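Long-range contact in decapping and exoribonuclease protein 1 (Kluyveromyces lactis, PDB 4GPS), which removes NAD and N7-methylguanosine caps from the 5' end of RNA and also degrades RNA as a 5'-3' exoribonuclease, using a divalent metal cation: residues Met314-Ile328 against Gln340-Ile353. Residues are numbered along the deposited sequence; the frame is centred on the assembly and turned at random.
Sequences MWIQTNLLPKSDLLI and QLKAYKIQDIYHKI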
# COMPACT_ATOMS: atom_id res chain seq x y z
N MET A 314 2.20 -6.16 3.07
CA MET A 314 2.13 -5.38 4.30
C MET A 314 3.40 -4.50 4.38
O MET A 314 3.35 -3.29 4.63
CB MET A 314 2.10 -6.37 5.46
CG MET A 314 1.35 -5.99 6.66
SD MET A 314 1.17 -7.43 7.78
CE MET A 314 -0.31 -8.24 7.06
N TRP A 315 4.54 -5.14 4.20
CA TRP A 315 5.80 -4.45 4.21
C TRP A 315 5.80 -3.36 3.13
O TRP A 315 6.15 -2.22 3.42
CB TRP A 315 6.94 -5.44 3.95
CG TRP A 315 8.28 -4.77 3.80
CD1 TRP A 315 9.10 -4.31 4.81
CD2 TRP A 315 8.93 -4.43 2.57
NE1 TRP A 315 10.19 -3.69 4.28
CE2 TRP A 315 10.12 -3.75 2.91
CE3 TRP A 315 8.61 -4.62 1.22
CZ2 TRP A 315 11.01 -3.26 1.94
CZ3 TRP A 315 9.50 -4.13 0.24
CH2 TRP A 315 10.68 -3.46 0.61
N ILE A 316 5.42 -3.68 1.89
CA ILE A 316 5.42 -2.67 0.83
C ILE A 316 4.48 -1.54 1.20
O ILE A 316 4.78 -0.38 0.99
CB ILE A 316 4.94 -3.21 -0.50
CG1 ILE A 316 5.86 -4.33 -0.96
CG2 ILE A 316 4.87 -2.07 -1.53
CD1 ILE A 316 5.26 -5.16 -2.05
N GLN A 317 3.34 -1.91 1.78
CA GLN A 317 2.33 -0.94 2.18
C GLN A 317 2.84 0.12 3.16
O GLN A 317 2.65 1.31 2.94
CB GLN A 317 1.11 -1.67 2.73
CG GLN A 317 0.11 -0.79 3.39
CD GLN A 317 -0.94 -1.59 4.17
OE1 GLN A 317 -1.70 -1.02 4.94
NE2 GLN A 317 -0.97 -2.89 3.97
N THR A 318 3.49 -0.29 4.24
CA THR A 318 3.96 0.71 5.18
C THR A 318 5.26 1.33 4.72
O THR A 318 5.51 2.52 4.96
CB THR A 318 4.11 0.15 6.60
OG1 THR A 318 4.85 -1.05 6.58
CG2 THR A 318 2.72 -0.11 7.20
N ASN A 319 6.07 0.55 4.01
CA ASN A 319 7.34 1.09 3.54
C ASN A 319 7.19 2.25 2.56
O ASN A 319 8.11 3.04 2.41
CB ASN A 319 8.21 0.02 2.92
CG ASN A 319 9.65 0.43 2.86
OD1 ASN A 319 10.16 0.75 1.81
ND2 ASN A 319 10.30 0.47 4.00
N LEU A 320 6.05 2.35 1.88
CA LEU A 320 5.82 3.46 0.94
C LEU A 320 5.48 4.79 1.67
O LEU A 320 5.35 5.85 1.04
CB LEU A 320 4.68 3.12 -0.04
CG LEU A 320 5.00 2.16 -1.18
CD1 LEU A 320 3.70 1.65 -1.64
CD2 LEU A 320 5.80 2.83 -2.32
N LEU A 321 5.32 4.74 2.98
CA LEU A 321 5.00 5.94 3.75
C LEU A 321 6.20 6.45 4.53
O LEU A 321 7.17 5.72 4.77
CB LEU A 321 3.88 5.67 4.75
CG LEU A 321 2.62 5.04 4.15
CD1 LEU A 321 1.68 4.66 5.26
CD2 LEU A 321 1.98 6.03 3.20
N PRO A 322 6.16 7.72 4.92
CA PRO A 322 7.23 8.35 5.70
C PRO A 322 7.37 7.70 7.10
O PRO A 322 8.44 7.24 7.48
CB PRO A 322 6.75 9.79 5.81
CG PRO A 322 5.92 9.98 4.59
CD PRO A 322 5.20 8.71 4.41
N LYS A 323 6.27 7.66 7.85
CA LYS A 323 6.26 7.12 9.23
C LYS A 323 4.99 6.29 9.33
O LYS A 323 3.93 6.76 8.96
CB LYS A 323 6.15 8.26 10.27
CG LYS A 323 4.68 8.89 10.32
CD LYS A 323 4.45 10.16 11.22
CE LYS A 323 2.99 10.70 11.05
NZ LYS A 323 2.60 11.85 11.96
N SER A 324 5.06 5.08 9.86
CA SER A 324 3.84 4.29 9.96
C SER A 324 4.10 2.97 10.63
O SER A 324 5.06 2.29 10.31
CB SER A 324 3.28 4.03 8.56
OG SER A 324 2.22 3.12 8.61
N ASP A 325 3.27 2.61 11.59
CA ASP A 325 3.45 1.33 12.25
C ASP A 325 2.28 0.43 11.91
O ASP A 325 1.25 0.88 11.39
CB ASP A 325 3.54 1.49 13.77
CG ASP A 325 4.89 2.05 14.21
OD1 ASP A 325 5.87 1.93 13.44
OD2 ASP A 325 4.99 2.59 15.33
N LEU A 326 2.46 -0.86 12.17
CA LEU A 326 1.42 -1.83 11.92
C LEU A 326 0.96 -2.36 13.25
O LEU A 326 1.74 -2.45 14.20
CB LEU A 326 1.96 -3.00 11.11
CG LEU A 326 2.17 -2.75 9.63
CD1 LEU A 326 3.10 -3.79 9.03
CD2 LEU A 326 0.85 -2.81 8.95
N LEU A 327 -0.32 -2.69 13.32
CA LEU A 327 -0.92 -3.28 14.50
C LEU A 327 -1.75 -4.46 13.95
O LEU A 327 -2.66 -4.30 13.13
CB LEU A 327 -1.82 -2.29 15.23
CG LEU A 327 -2.54 -2.87 16.46
CD1 LEU A 327 -1.50 -3.39 17.50
CD2 LEU A 327 -3.48 -1.78 17.07
N ILE A 328 -1.40 -5.66 14.38
CA ILE A 328 -2.08 -6.83 13.89
C ILE A 328 -2.93 -7.50 14.96
O ILE A 328 -2.51 -7.66 16.12
CB ILE A 328 -1.06 -7.81 13.33
CG1 ILE A 328 -0.44 -7.19 12.09
CG2 ILE A 328 -1.72 -9.19 13.05
CD1 ILE A 328 0.58 -8.06 11.41
N GLN A 340 -4.77 -12.00 20.08
CA GLN A 340 -3.57 -11.25 20.38
C GLN A 340 -3.47 -10.03 19.49
O GLN A 340 -3.83 -10.06 18.31
CB GLN A 340 -2.35 -12.18 20.18
CG GLN A 340 -0.99 -11.53 20.28
CD GLN A 340 0.15 -12.50 19.87
OE1 GLN A 340 -0.11 -13.60 19.36
NE2 GLN A 340 1.40 -12.08 20.09
N LEU A 341 -3.00 -8.95 20.09
CA LEU A 341 -2.76 -7.71 19.39
C LEU A 341 -1.24 -7.56 19.42
O LEU A 341 -0.64 -7.71 20.48
CB LEU A 341 -3.37 -6.54 20.14
CG LEU A 341 -4.81 -6.19 19.86
CD1 LEU A 341 -5.17 -4.94 20.67
CD2 LEU A 341 -4.98 -5.95 18.37
N LYS A 342 -0.63 -7.27 18.28
CA LYS A 342 0.81 -7.11 18.26
C LYS A 342 1.23 -6.00 17.34
O LYS A 342 0.85 -5.99 16.17
CB LYS A 342 1.51 -8.41 17.83
CG LYS A 342 2.99 -8.45 18.22
CD LYS A 342 3.67 -9.72 17.73
CE LYS A 342 5.02 -9.95 18.44
NZ LYS A 342 5.97 -8.82 18.30
N ALA A 343 2.02 -5.08 17.87
CA ALA A 343 2.52 -3.95 17.09
C ALA A 343 3.78 -4.33 16.28
O ALA A 343 4.57 -5.18 16.70
CB ALA A 343 2.83 -2.76 18.04
N TYR A 344 3.96 -3.73 15.11
CA TYR A 344 5.14 -4.02 14.31
C TYR A 344 5.61 -2.75 13.69
O TYR A 344 4.79 -1.99 13.17
CB TYR A 344 4.84 -4.98 13.16
CG TYR A 344 4.51 -6.40 13.55
CD1 TYR A 344 5.50 -7.36 13.64
CD2 TYR A 344 3.20 -6.78 13.78
CE1 TYR A 344 5.19 -8.67 13.95
CE2 TYR A 344 2.88 -8.08 14.10
CZ TYR A 344 3.88 -9.02 14.18
OH TYR A 344 3.56 -10.32 14.52
N LYS A 345 6.91 -2.50 13.75
CA LYS A 345 7.46 -1.35 13.07
C LYS A 345 7.87 -1.92 11.71
O LYS A 345 7.80 -3.15 11.50
CB LYS A 345 8.64 -0.78 13.84
CG LYS A 345 8.12 0.01 14.99
CD LYS A 345 9.19 0.57 15.86
CE LYS A 345 8.50 1.39 16.94
NZ LYS A 345 7.68 2.47 16.31
N ILE A 346 8.26 -1.05 10.77
CA ILE A 346 8.64 -1.52 9.44
C ILE A 346 9.81 -2.51 9.51
O ILE A 346 9.80 -3.54 8.83
CB ILE A 346 9.02 -0.33 8.52
CG1 ILE A 346 9.24 -0.82 7.10
CG2 ILE A 346 10.28 0.35 9.04
CD1 ILE A 346 8.03 -1.48 6.55
N GLN A 347 10.81 -2.21 10.34
CA GLN A 347 11.96 -3.10 10.51
C GLN A 347 11.50 -4.48 11.00
O GLN A 347 12.06 -5.51 10.62
CB GLN A 347 12.96 -2.48 11.51
CG GLN A 347 14.11 -3.40 11.88
CD GLN A 347 14.98 -3.79 10.68
OE1 GLN A 347 15.51 -4.92 10.63
NE2 GLN A 347 15.14 -2.86 9.72
N ASP A 348 10.46 -4.50 11.85
CA ASP A 348 9.93 -5.76 12.37
C ASP A 348 9.28 -6.59 11.25
O ASP A 348 9.59 -7.79 11.11
CB ASP A 348 8.92 -5.53 13.51
CG ASP A 348 9.53 -4.75 14.68
OD1 ASP A 348 10.60 -5.14 15.20
OD2 ASP A 348 8.93 -3.73 15.10
N ILE A 349 8.38 -5.99 10.45
CA ILE A 349 7.77 -6.79 9.37
C ILE A 349 8.89 -7.24 8.45
O ILE A 349 8.88 -8.36 8.00
CB ILE A 349 6.78 -6.02 8.48
CG1 ILE A 349 5.61 -5.54 9.30
CG2 ILE A 349 6.21 -6.98 7.42
CD1 ILE A 349 4.78 -6.71 9.84
N TYR A 350 9.86 -6.36 8.21
CA TYR A 350 11.00 -6.68 7.34
C TYR A 350 11.77 -7.91 7.80
O TYR A 350 12.05 -8.82 7.02
CB TYR A 350 11.98 -5.51 7.28
CG TYR A 350 13.15 -5.83 6.40
CD1 TYR A 350 12.99 -5.89 5.02
CD2 TYR A 350 14.39 -6.16 6.94
CE1 TYR A 350 14.04 -6.29 4.18
CE2 TYR A 350 15.46 -6.56 6.10
CZ TYR A 350 15.27 -6.62 4.72
OH TYR A 350 16.31 -6.97 3.87
N HIS A 351 12.15 -7.89 9.07
CA HIS A 351 12.91 -8.98 9.65
C HIS A 351 12.11 -10.29 9.57
O HIS A 351 12.69 -11.33 9.29
CB HIS A 351 13.29 -8.66 11.12
CG HIS A 351 13.93 -9.80 11.85
ND1 HIS A 351 15.18 -10.31 11.51
CD2 HIS A 351 13.46 -10.61 12.83
CE1 HIS A 351 15.43 -11.37 12.25
NE2 HIS A 351 14.40 -11.58 13.06
N LYS A 352 10.80 -10.25 9.80
CA LYS A 352 10.00 -11.47 9.72
C LYS A 352 10.09 -12.08 8.30
O LYS A 352 10.13 -13.30 8.16
CB LYS A 352 8.53 -11.17 10.12
CG LYS A 352 7.64 -12.39 10.41
CD LYS A 352 6.35 -11.94 11.10
CE LYS A 352 5.47 -13.12 11.52
NZ LYS A 352 6.15 -14.10 12.46
N ILE A 353 10.16 -11.24 7.26
CA ILE A 353 10.23 -11.78 5.89
C ILE A 353 11.62 -11.86 5.26
O ILE A 353 11.74 -12.36 4.14
CB ILE A 353 9.28 -11.01 4.90
CG1 ILE A 353 9.70 -9.56 4.75
CG2 ILE A 353 7.83 -11.06 5.40
CD1 ILE A 353 8.79 -8.80 3.81
O HOH W 1 7.66 1.68 11.33
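The W315 indole lies beside the Y350 ring, its five-membered ring oblique to it with planes at 47°; NE1 of W315 comes to the edge of the Y350 ring, 3.6 Å from CD1 of Y350, and is hydrogen-bonded to T79. One indole face carries N319 CB toward its rim, and I346 CD1 approaches W315 CD1 obliquely at 3.5 Å. With CG turned anti to its backbone N (chi1 174°), W315 sits as a knob among I346, I349, Y350 and I353. The Y344 ring has D348 CB in plane at its edge, while I328 CD1 comes obliquely to Y344 CE2 at 3.5 Å. Four backbone bonds pair L326 with Y344 and I328 with K342; between them L327 and A343 form a non-hydrogen-bonded pair. K345 NZ forms a salt bridge with D325 OD2 at 2.9 Å, on the syn side. D325 OD1 accepts from a water that itself accepts from I346 N at 2.9 Å; D348 OD2 takes the N-cap N-H of K345. Replacing D325 by an alanine removes both carboxylate oxygens, which would probably leave the K345 ammonium without its charged mate and the water less firmly held. In this RAI1-like PD-(D/E)XK nuclease, T318 lies about 4 Å (nearest side-chain atoms) from metal ligand E293, and Q317 probably binds substrate. The short axes of 314-319, ending helix 305-319, and 346-353 approach to 9.5 Å, roughly antiparallel; helix 346-353 follows strand 338-344 of the hairpin, whose strand 325-331 also pairs in parallel with 290-297, and P370 of helix 370-393 touches W315, Y350 and I353.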